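Local atomic coordinates of Ketoacyl_synth_N domain-containing protein (Photorhabdus luminescens subsp. laumondii, PDB entry 6SMO), a protein that probably takes part in acyl or polyketide chain building as a ketosynthase-family subunit, paired with a PKS_KS domain-containing partner chain. Residues V6-G11 / L234-S239; G11-D16 / S50-A55; V75-A80 / L144-S149; F148-K153 / G176-M181. All coordinates share one frame; numbering follows the deposited sequence.

Contact 1. Residues V6-G11 / L234-S239; sequences VVTGVG and LERGAS
T8 on strand 5-13 faces the side chain of R236, at the C-terminal end of the helix 230-235 region. The two side chains meet obliquely. The NH2 end of the guanidinium points at T8, with NH2 3.7 Å from T8 CB. T8 OG1 lies at the guanidinium edge, in its plane, but is 3.8 Å from R236 NH2 and is not bonded to it. The two groups share E228 instead. E228 OE2 forms a salt bridge with R236 NH2 and a hydrogen bond with T8 OG1. T8 OG1 also bonds to V226 O, which further fixes its rotation.

R236 is turned back over its own loop. Its CG sits between the backbone N and the carbonyl carbon (chi1 72°), and the chain then runs extended to NE. This lays one face of the guanidinium over A238, whose CB is 3.4 Å from the plane and over its centre. The same methyl meets T8 across the contact, with A238 CB 4.1 Å from T8 CG2. R236 NH1 is held by S84 O.

G237 has positive phi and is the C-prime residue of a Schellman motif that ends the helix. T8 is on an inner strand. Helix 230-235 and its loop connect strands 218-229 and 242-251, the two antiparallel neighbours of strand 5-13 in the mixed sheet, consistent with the thiolase fold.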
loop_
_atom_site.group_PDB
_atom_site.type_symbol
_atom_site.label_atom_id
_atom_site.label_comp_id
_atom_site.label_asym_id
_atom_site.label_seq_id
_atom_site.Cartn_x
_atom_site.Cartn_y
_atom_site.Cartn_z
ATOM N N VAL C 6 2.214 20.762 13.408
ATOM C CA VAL C 6 2.899 21.922 12.759
ATOM C C VAL C 6 3.878 21.407 11.697
ATOM O O VAL C 6 4.448 20.315 11.890
ATOM C CB VAL C 6 3.612 22.812 13.797
ATOM C CG1 VAL C 6 2.620 23.610 14.628
ATOM C CG2 VAL C 6 4.549 22.020 14.697
ATOM N N VAL C 7 4.058 22.182 10.622
ATOM C CA VAL C 7 5.030 21.916 9.517
ATOM C C VAL C 7 6.354 22.593 9.889
ATOM O O VAL C 7 6.340 23.822 10.103
ATOM C CB VAL C 7 4.500 22.428 8.163
ATOM C CG1 VAL C 7 5.424 22.054 7.012
ATOM C CG2 VAL C 7 3.083 21.948 7.883
ATOM N N THR C 8 7.446 21.824 9.971
ATOM C CA THR C 8 8.797 22.298 10.385
ATOM C C THR C 8 9.768 22.305 9.195
ATOM O O THR C 8 10.717 23.111 9.232
ATOM C CB THR C 8 9.341 21.458 11.547
ATOM O OG1 THR C 8 9.176 20.075 11.228
ATOM C CG2 THR C 8 8.652 21.771 12.858
ATOM N N GLY C 9 9.550 21.449 8.191
ATOM C CA GLY C 9 10.403 21.357 6.989
ATOM C C GLY C 9 9.618 20.917 5.765
ATOM O O GLY C 9 8.644 20.156 5.930
ATOM N N VAL C 10 10.027 21.385 4.581
ATOM C CA VAL C 10 9.396 21.049 3.270
ATOM C C VAL C 10 10.496 20.841 2.222
ATOM O O VAL C 10 11.508 21.568 2.267
ATOM C CB VAL C 10 8.394 22.131 2.821
ATOM C CG1 VAL C 10 7.150 22.145 3.694
ATOM C CG2 VAL C 10 9.023 23.517 2.763
ATOM N N GLY C 11 10.290 19.873 1.326
ATOM C CA GLY C 11 11.165 19.580 0.176
ATOM C C GLY C 11 10.349 19.093 -1.008
ATOM O O GLY C 11 9.389 18.330 -0.787
ATOM N N LEU C 234 8.581 22.890 19.609
ATOM C CA LEU C 234 8.965 23.975 20.557
ATOM C C LEU C 234 10.110 23.498 21.461
ATOM O O LEU C 234 10.952 24.342 21.828
ATOM C CB LEU C 234 7.742 24.384 21.386
ATOM C CG LEU C 234 6.652 25.141 20.626
ATOM C CD1 LEU C 234 5.353 25.160 21.417
ATOM C CD2 LEU C 234 7.097 26.558 20.300
ATOM N N GLU C 235 10.136 22.203 21.798
ATOM C CA GLU C 235 11.155 21.564 22.678
ATOM C C GLU C 235 12.554 21.793 22.090
ATOM O O GLU C 235 13.419 22.311 22.824
ATOM C CB GLU C 235 10.861 20.070 22.837
ATOM C CG GLU C 235 11.620 19.401 23.973
ATOM C CD GLU C 235 13.077 19.076 23.692
ATOM O OE1 GLU C 235 13.914 19.290 24.592
ATOM O OE2 GLU C 235 13.373 18.599 22.577
ATOM N N ARG C 236 12.754 21.434 20.817
ATOM C CA ARG C 236 14.076 21.454 20.126
ATOM C C ARG C 236 14.360 22.842 19.532
ATOM O O ARG C 236 15.463 23.017 18.976
ATOM C CB ARG C 236 14.136 20.364 19.047
ATOM C CG ARG C 236 13.291 20.630 17.809
ATOM C CD ARG C 236 13.170 19.388 16.944
ATOM N NE ARG C 236 12.441 19.622 15.702
ATOM C CZ ARG C 236 12.957 20.148 14.592
ATOM N NH1 ARG C 236 14.226 20.525 14.548
ATOM N NH2 ARG C 236 12.194 20.306 13.524
ATOM N N GLY C 237 13.415 23.785 19.638
ATOM C CA GLY C 237 13.564 25.171 19.152
ATOM C C GLY C 237 13.585 25.232 17.635
ATOM O O GLY C 237 14.526 25.831 17.077
ATOM N N ALA C 238 12.576 24.636 16.994
ATOM C CA ALA C 238 12.465 24.470 15.525
ATOM C C ALA C 238 11.878 25.735 14.889
ATOM O O ALA C 238 11.060 26.411 15.546
ATOM C CB ALA C 238 11.615 23.263 15.214
ATOM N N SER C 239 12.284 26.030 13.649
ATOM C CA SER C 239 11.709 27.097 12.789
ATOM C C SER C 239 10.385 26.598 12.198
ATOM O O SER C 239 10.413 25.984 11.113
ATOM C CB SER C 239 12.678 27.509 11.709
ATOM O OG SER C 239 13.874 28.023 12.274
#

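Contact 2. Residues G11-D16 / S50-A55; sequences GAIHPD and SDFDGA
I13 and F52 make the apolar part of this contact. The methyl end of I13 reaches the far end of the F52 ring, with I13 CD1 3.8 Å from F52 CE1 and 3.9 Å from F52 CZ. The methyl comes in obliquely to the ring. The two side chains cross at about a right angle. F52 CG is anti to its backbone N (chi1 -180°), which sends the ring from the loop toward the strand. I13 CG1 stands between the backbone N and the carbonyl carbon (chi1 59°), and an extended chi2 (169°) carries CD1 on to the ring. Both side chains also pack on helix 68-84.

I13 lies at the end of strand 5-13, a strand of the central sheet of the thiolase fold. Its backbone bonds to A222 continue the antiparallel pairing with strand 218-229. The contact therefore joins the strand end to the loop between strand 46-47 and helix 60-63.

P15 and S50 only lie near each other. P15 O is 4.5 Å from S50 OG, and the CA atoms of P15 and S50 are 5.8 Å apart.

A polar link to a residue outside the two segments holds the loop in place. S50 O accepts a hydrogen bond from N18 ND2, and the F52 side chain touches the same N18.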
loop_
_atom_site.group_PDB
_atom_site.type_symbol
_atom_site.label_atom_id
_atom_site.label_comp_id
_atom_site.label_asym_id
_atom_site.label_seq_id
_atom_site.Cartn_x
_atom_site.Cartn_y
_atom_site.Cartn_z
ATOM N N GLY C 11 10.290 19.873 1.326
ATOM C CA GLY C 11 11.165 19.580 0.176
ATOM C C GLY C 11 10.349 19.093 -1.008
ATOM O O GLY C 11 9.389 18.330 -0.787
ATOM N N ALA C 12 10.650 19.588 -2.210
ATOM C CA ALA C 12 9.956 19.194 -3.455
ATOM C C ALA C 12 10.911 19.329 -4.638
ATOM O O ALA C 12 11.833 20.100 -4.531
ATOM C CB ALA C 12 8.787 20.103 -3.661
ATOM N N ILE C 13 10.689 18.579 -5.713
ATOM C CA ILE C 13 11.487 18.715 -6.968
ATOM C C ILE C 13 10.486 18.767 -8.120
ATOM O O ILE C 13 9.507 18.075 -8.056
ATOM C CB ILE C 13 12.528 17.598 -7.134
ATOM C CG1 ILE C 13 11.895 16.210 -7.159
ATOM C CG2 ILE C 13 13.591 17.688 -6.067
ATOM C CD1 ILE C 13 12.850 15.136 -7.576
ATOM N N HIS C 14 10.732 19.580 -9.136
ATOM C CA HIS C 14 9.734 19.725 -10.224
ATOM C C HIS C 14 10.436 20.197 -11.496
ATOM O O HIS C 14 11.558 20.637 -11.392
ATOM C CB HIS C 14 8.686 20.717 -9.727
ATOM C CG HIS C 14 7.481 20.892 -10.577
ATOM N ND1 HIS C 14 7.243 22.033 -11.274
ATOM C CD2 HIS C 14 6.428 20.102 -10.812
ATOM C CE1 HIS C 14 6.118 21.933 -11.921
ATOM N NE2 HIS C 14 5.603 20.773 -11.647
ATOM N N PRO C 15 9.820 20.114 -12.688
ATOM C CA PRO C 15 10.417 20.620 -13.909
ATOM C C PRO C 15 10.755 22.107 -13.763
ATOM O O PRO C 15 11.663 22.546 -14.374
ATOM C CB PRO C 15 9.246 20.493 -14.877
ATOM C CG PRO C 15 8.588 19.241 -14.451
ATOM C CD PRO C 15 8.598 19.374 -12.953
ATOM N N ASP C 16 9.922 22.850 -13.055
ATOM C CA ASP C 16 10.175 24.274 -12.736
ATOM C C ASP C 16 11.308 24.423 -11.711
ATOM O O ASP C 16 11.869 25.493 -11.652
ATOM C CB ASP C 16 8.876 25.011 -12.420
ATOM C CG ASP C 16 7.991 25.273 -13.626
ATOM O OD1 ASP C 16 8.398 24.961 -14.732
ATOM O OD2 ASP C 16 6.901 25.797 -13.436
ATOM N N SER C 50 14.638 18.901 -15.209
ATOM C CA SER C 50 15.802 19.530 -15.887
ATOM C C SER C 50 16.987 19.610 -14.916
ATOM O O SER C 50 16.783 20.070 -13.774
ATOM C CB SER C 50 15.443 20.890 -16.425
ATOM O OG SER C 50 14.435 20.791 -17.421
ATOM N N ASP C 51 18.171 19.174 -15.363
ATOM C CA ASP C 51 19.453 19.241 -14.610
ATOM C C ASP C 51 19.311 18.487 -13.281
ATOM O O ASP C 51 19.741 19.033 -12.244
ATOM C CB ASP C 51 19.887 20.693 -14.387
ATOM C CG ASP C 51 20.051 21.495 -15.666
ATOM O OD1 ASP C 51 20.465 20.902 -16.683
ATOM O OD2 ASP C 51 19.765 22.709 -15.637
ATOM N N PHE C 52 18.735 17.281 -13.315
ATOM C CA PHE C 52 18.542 16.396 -12.135
ATOM C C PHE C 52 19.268 15.065 -12.356
ATOM O O PHE C 52 19.165 14.491 -13.458
ATOM C CB PHE C 52 17.055 16.148 -11.863
ATOM C CG PHE C 52 16.792 15.260 -10.672
ATOM C CD1 PHE C 52 16.843 15.770 -9.383
ATOM C CD2 PHE C 52 16.515 13.911 -10.835
ATOM C CE1 PHE C 52 16.611 14.953 -8.287
ATOM C CE2 PHE C 52 16.283 13.096 -9.738
ATOM C CZ PHE C 52 16.331 13.618 -8.466
ATOM N N ASP C 53 19.975 14.597 -11.322
ATOM C CA ASP C 53 20.602 13.249 -11.255
ATOM C C ASP C 53 20.691 12.822 -9.786
ATOM O O ASP C 53 21.096 13.657 -8.952
ATOM C CB ASP C 53 21.977 13.237 -11.929
ATOM C CG ASP C 53 22.585 11.849 -12.065
ATOM O OD1 ASP C 53 21.811 10.876 -12.186
ATOM O OD2 ASP C 53 23.828 11.752 -12.049
ATOM N N GLY C 54 20.327 11.568 -9.493
ATOM C CA GLY C 54 20.284 11.003 -8.129
ATOM C C GLY C 54 21.502 10.145 -7.831
ATOM O O GLY C 54 21.326 9.058 -7.245
ATOM N N ALA C 55 22.694 10.616 -8.216
ATOM C CA ALA C 55 23.996 9.951 -7.976
ATOM C C ALA C 55 24.578 10.426 -6.639
ATOM O O ALA C 55 25.123 9.581 -5.900
ATOM C CB ALA C 55 24.940 10.230 -9.120
#

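Contact 3. Residues V75-A80 / L144-S149; sequences VAVEMA and LLYGFS
E78 and Y146 are the nearest backbone pair, with CA atoms 9.9 Å apart, so helices 68-84 and 137-146 of this thiolase-fold protein meet through side chains. The main link is a hydrogen bond from Y146 OH to E78 OE1, 2.7 Å long. OE1 lies at the edge of the tyrosine ring, in its plane. The hydroxyl approaches from 42° out of the carboxylate plane. The glutamate chain leaves with CG anti to the backbone N and then bends at chi2 (55°). This folds the carboxylate back so that OE1 can reach the hydroxyl.

V77 supplies the apolar half. Its CG1 packs obliquely on the ring, 3.8 Å from Y146 CE2. The V77 and Y146 side chains run past each other in opposite directions. V77 also touches F224 on strand 218-229.

On the tyrosine side, G147 has positive phi and turns the chain out of the helix. The F148 ring lies nearly parallel to that of Y146. F148 O bonds to N293 of the PKS_KS domain-containing chain. The turn is closed by S149 OG, which donates to G147 O at 3.1 Å.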
loop_
_atom_site.group_PDB
_atom_site.type_symbol
_atom_site.label_atom_id
_atom_site.label_comp_id
_atom_site.label_asym_id
_atom_site.label_seq_id
_atom_site.Cartn_x
_atom_site.Cartn_y
_atom_site.Cartn_z
ATOM N N VAL C 75 14.951 11.984 -2.370
ATOM C CA VAL C 75 15.625 13.311 -2.532
ATOM C C VAL C 75 14.726 14.408 -1.945
ATOM O O VAL C 75 15.276 15.366 -1.370
ATOM C CB VAL C 75 16.006 13.613 -3.998
ATOM C CG1 VAL C 75 16.997 12.596 -4.544
ATOM C CG2 VAL C 75 14.797 13.721 -4.915
ATOM N N ALA C 76 13.402 14.267 -2.081
ATOM C CA ALA C 76 12.389 15.210 -1.547
ATOM C C ALA C 76 12.387 15.159 -0.013
ATOM O O ALA C 76 12.341 16.237 0.611
ATOM C CB ALA C 76 11.027 14.887 -2.113
ATOM N N VAL C 77 12.437 13.950 0.560
ATOM C CA VAL C 77 12.444 13.703 2.035
ATOM C C VAL C 77 13.741 14.265 2.633
ATOM O O VAL C 77 13.664 14.891 3.710
ATOM C CB VAL C 77 12.263 12.206 2.358
ATOM C CG1 VAL C 77 12.672 11.865 3.784
ATOM C CG2 VAL C 77 10.835 11.749 2.095
ATOM N N GLU C 78 14.881 14.051 1.965
ATOM C CA GLU C 78 16.223 14.493 2.436
ATOM C C GLU C 78 16.255 16.025 2.522
ATOM O O GLU C 78 16.767 16.540 3.535
ATOM C CB GLU C 78 17.328 13.959 1.520
ATOM C CG GLU C 78 18.733 14.318 1.980
ATOM C CD GLU C 78 19.074 13.913 3.407
ATOM O OE1 GLU C 78 18.901 12.724 3.742
ATOM O OE2 GLU C 78 19.506 14.792 4.182
ATOM N N MET C 79 15.728 16.716 1.504
ATOM C CA MET C 79 15.640 18.203 1.446
ATOM C C MET C 79 14.750 18.714 2.587
ATOM O O MET C 79 15.126 19.723 3.217
ATOM C CB MET C 79 15.064 18.674 0.105
ATOM C CG MET C 79 16.036 18.541 -1.052
ATOM S SD MET C 79 15.245 18.778 -2.664
ATOM C CE MET C 79 16.583 18.296 -3.753
ATOM N N ALA C 80 13.625 18.035 2.839
ATOM C CA ALA C 80 12.614 18.396 3.863
ATOM C C ALA C 80 13.204 18.237 5.272
ATOM O O ALA C 80 12.970 19.133 6.108
ATOM C CB ALA C 80 11.375 17.553 3.680
ATOM N N LEU C 144 14.344 1.888 5.600
ATOM C CA LEU C 144 15.666 1.202 5.638
ATOM C C LEU C 144 16.782 2.239 5.821
ATOM O O LEU C 144 17.695 1.977 6.628
ATOM C CB LEU C 144 15.879 0.394 4.351
ATOM C CG LEU C 144 14.960 -0.810 4.143
ATOM C CD1 LEU C 144 15.316 -1.535 2.854
ATOM C CD2 LEU C 144 15.016 -1.775 5.320
ATOM N N LEU C 145 16.709 3.365 5.100
ATOM C CA LEU C 145 17.762 4.419 5.076
ATOM C C LEU C 145 17.812 5.151 6.424
ATOM O O LEU C 145 18.926 5.295 6.969
ATOM C CB LEU C 145 17.486 5.398 3.929
ATOM C CG LEU C 145 17.783 4.875 2.524
ATOM C CD1 LEU C 145 17.121 5.749 1.469
ATOM C CD2 LEU C 145 19.282 4.789 2.278
ATOM N N TYR C 146 16.657 5.598 6.933
ATOM C CA TYR C 146 16.530 6.458 8.142
ATOM C C TYR C 146 16.231 5.617 9.392
ATOM O O TYR C 146 16.567 6.077 10.502
ATOM C CB TYR C 146 15.455 7.527 7.925
ATOM C CG TYR C 146 15.769 8.509 6.825
ATOM C CD1 TYR C 146 16.736 9.487 6.995
ATOM C CD2 TYR C 146 15.104 8.462 5.609
ATOM C CE1 TYR C 146 17.033 10.394 5.989
ATOM C CE2 TYR C 146 15.388 9.360 4.593
ATOM C CZ TYR C 146 16.358 10.330 4.783
ATOM O OH TYR C 146 16.643 11.218 3.788
ATOM N N GLY C 147 15.607 4.445 9.228
ATOM C CA GLY C 147 15.324 3.499 10.327
ATOM C C GLY C 147 14.013 3.797 11.036
ATOM O O GLY C 147 13.814 3.257 12.143
ATOM N N PHE C 148 13.140 4.612 10.428
ATOM C CA PHE C 148 11.831 5.035 10.996
ATOM C C PHE C 148 10.904 3.814 11.087
ATOM O O PHE C 148 10.733 3.114 10.067
ATOM C CB PHE C 148 11.212 6.160 10.160
ATOM C CG PHE C 148 12.032 7.424 10.058
ATOM C CD1 PHE C 148 12.820 7.861 11.114
ATOM C CD2 PHE C 148 11.994 8.196 8.906
ATOM C CE1 PHE C 148 13.563 9.027 11.012
ATOM C CE2 PHE C 148 12.735 9.363 8.807
ATOM C CZ PHE C 148 13.517 9.778 9.860
ATOM N N SER C 149 10.326 3.578 12.272
ATOM C CA SER C 149 9.669 2.302 12.665
ATOM C C SER C 149 8.190 2.482 13.044
ATOM O O SER C 149 7.531 1.446 13.260
ATOM C CB SER C 149 10.435 1.647 13.786
ATOM O OG SER C 149 11.731 1.263 13.353
#

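Contact 4. Residues F148-K153 / G176-M181; sequences FSAQSK and GVAEVM
Q151 and V177 bring together the lead-in to strand 154-155 and the turn between helix 161-175 and strand 180-187. These two strands and the helix form a beta-alpha-beta crossover in the thiolase fold. Both strands are parallel to 96-101, which lies between them in the sheet. G176, with positive phi, is the C-prime residue of the Schellman motif that ends the helix.

The Q151 side chain starts against the valine: its CB is 3.7 Å from V177 CG1. CG is anti to the backbone N (chi1 -175°), and the chain stays extended beyond it. CG itself is 4.5 Å from V177 CG1. CD comes back to 4.1 Å from V177 CG1. At the tip, OE1 is 3.7 Å from V177 CG1. One methyl thus faces the length of the side chain, and the two residues cross obliquely. The other tip atom, NE2, bonds to Y99 OH on strand 96-101. That bond fixes the turn of the amide.

The backbone of Q151 is met from another direction. M181 bends at chi2 (-69°) and brings its CE to 3.5 Å from Q151 O. The same methionine packs on Y99 and on A169, A172 and I173 of helix 161-175.

The partner subunit also meets segment 148-153. K153 NZ forms a salt bridge with D196 of the PKS_KS domain-containing chain. S152 OG bonds to N293 of that chain. Between the lead-in and the turn, the A150 CB and A178 CB methyls touch at 3.9 Å.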
loop_
_atom_site.group_PDB
_atom_site.type_symbol
_atom_site.label_atom_id
_atom_site.label_comp_id
_atom_site.label_asym_id
_atom_site.label_seq_id
_atom_site.Cartn_x
_atom_site.Cartn_y
_atom_site.Cartn_z
ATOM N N PHE C 148 13.140 4.612 10.428
ATOM C CA PHE C 148 11.831 5.035 10.996
ATOM C C PHE C 148 10.904 3.814 11.087
ATOM O O PHE C 148 10.733 3.114 10.067
ATOM C CB PHE C 148 11.212 6.160 10.160
ATOM C CG PHE C 148 12.032 7.424 10.058
ATOM C CD1 PHE C 148 12.820 7.861 11.114
ATOM C CD2 PHE C 148 11.994 8.196 8.906
ATOM C CE1 PHE C 148 13.563 9.027 11.012
ATOM C CE2 PHE C 148 12.735 9.363 8.807
ATOM C CZ PHE C 148 13.517 9.778 9.860
ATOM N N SER C 149 10.326 3.578 12.272
ATOM C CA SER C 149 9.669 2.302 12.665
ATOM C C SER C 149 8.190 2.482 13.044
ATOM O O SER C 149 7.531 1.446 13.260
ATOM C CB SER C 149 10.435 1.647 13.786
ATOM O OG SER C 149 11.731 1.263 13.353
ATOM N N ALA C 150 7.673 3.716 13.118
ATOM C CA ALA C 150 6.274 4.003 13.526
ATOM C C ALA C 150 5.317 3.754 12.355
ATOM O O ALA C 150 5.797 3.573 11.217
ATOM C CB ALA C 150 6.140 5.416 14.038
ATOM N N GLN C 151 4.010 3.759 12.644
ATOM C CA GLN C 151 2.901 3.556 11.672
ATOM C C GLN C 151 3.229 4.286 10.364
ATOM O O GLN C 151 3.456 5.508 10.417
ATOM C CB GLN C 151 1.585 4.058 12.273
ATOM C CG GLN C 151 0.363 3.797 11.403
ATOM C CD GLN C 151 -0.919 4.157 12.112
ATOM O OE1 GLN C 151 -1.245 3.608 13.162
ATOM N NE2 GLN C 151 -1.661 5.090 11.539
ATOM N N SER C 152 3.259 3.555 9.245
ATOM C CA SER C 152 3.638 4.058 7.898
ATOM C C SER C 152 2.702 3.466 6.838
ATOM O O SER C 152 2.691 2.228 6.690
ATOM C CB SER C 152 5.080 3.738 7.599
ATOM O OG SER C 152 5.946 4.444 8.476
ATOM N N LYS C 153 1.992 4.322 6.098
ATOM C CA LYS C 153 1.005 3.854 5.091
ATOM C C LYS C 153 1.199 4.537 3.738
ATOM O O LYS C 153 1.802 5.605 3.688
ATOM C CB LYS C 153 -0.423 4.164 5.550
ATOM C CG LYS C 153 -0.779 3.682 6.942
ATOM C CD LYS C 153 -0.726 2.193 7.032
ATOM C CE LYS C 153 -0.051 1.704 8.287
ATOM N NZ LYS C 153 0.783 0.524 7.982
ATOM N N GLY C 176 -1.596 10.556 18.866
ATOM C CA GLY C 176 -0.359 10.291 19.626
ATOM C C GLY C 176 0.283 8.968 19.241
ATOM O O GLY C 176 0.819 8.293 20.142
ATOM N N VAL C 177 0.252 8.618 17.950
ATOM C CA VAL C 177 0.856 7.370 17.393
ATOM C C VAL C 177 2.357 7.610 17.178
ATOM O O VAL C 177 3.144 6.677 17.434
ATOM C CB VAL C 177 0.166 6.929 16.086
ATOM C CG1 VAL C 177 0.754 5.634 15.544
ATOM C CG2 VAL C 177 -1.342 6.793 16.253
ATOM N N ALA C 178 2.727 8.807 16.712
ATOM C CA ALA C 178 4.127 9.231 16.468
ATOM C C ALA C 178 4.268 10.740 16.705
ATOM O O ALA C 178 3.249 11.451 16.620
ATOM C CB ALA C 178 4.535 8.851 15.066
ATOM N N GLU C 179 5.491 11.200 16.989
ATOM C CA GLU C 179 5.828 12.629 17.242
ATOM C C GLU C 179 6.176 13.329 15.924
ATOM O O GLU C 179 5.822 14.514 15.787
ATOM C CB GLU C 179 6.994 12.760 18.226
ATOM C CG GLU C 179 6.551 12.947 19.663
ATOM C CD GLU C 179 5.746 11.787 20.221
ATOM O OE1 GLU C 179 4.591 12.010 20.631
ATOM O OE2 GLU C 179 6.278 10.660 20.240
ATOM N N VAL C 180 6.864 12.632 15.013
ATOM C CA VAL C 180 7.292 13.159 13.680
ATOM C C VAL C 180 6.669 12.283 12.586
ATOM O O VAL C 180 6.464 11.081 12.839
ATOM C CB VAL C 180 8.829 13.204 13.558
ATOM C CG1 VAL C 180 9.275 13.970 12.322
ATOM C CG2 VAL C 180 9.481 13.786 14.804
ATOM N N MET C 181 6.381 12.874 11.422
ATOM C CA MET C 181 5.813 12.173 10.237
ATOM C C MET C 181 6.380 12.782 8.949
ATOM O O MET C 181 6.241 14.006 8.762
ATOM C CB MET C 181 4.286 12.282 10.209
ATOM C CG MET C 181 3.589 11.265 11.089
ATOM S SD MET C 181 3.772 9.581 10.453
ATOM C CE MET C 181 2.776 8.672 11.632
#

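How the contacts relate
Contacts 1 and 2 lie along strand 5-13 and share G11, with centres 24 Å apart. Helix 68-84 ties both to contact 3. A80 CB is 3.5 Å from G11 N, and V75 CG2 is 3.6 Å from I13 CD1 and 3.9 Å from F52 CZ. Contacts 3 and 4 share F148 and S149, and their centres are 13 Å apart. Both reach the PKS_KS domain-containing chain, while contacts 1 and 2 touch no other chain. Contacts 2 and 4 are the most distant pair, with centres 27 Å apart. The polyketide ligand is bound by V129, A130, W133 and F134. None of these belongs to a contact, but they shortly precede helix 137-146 of contact 3.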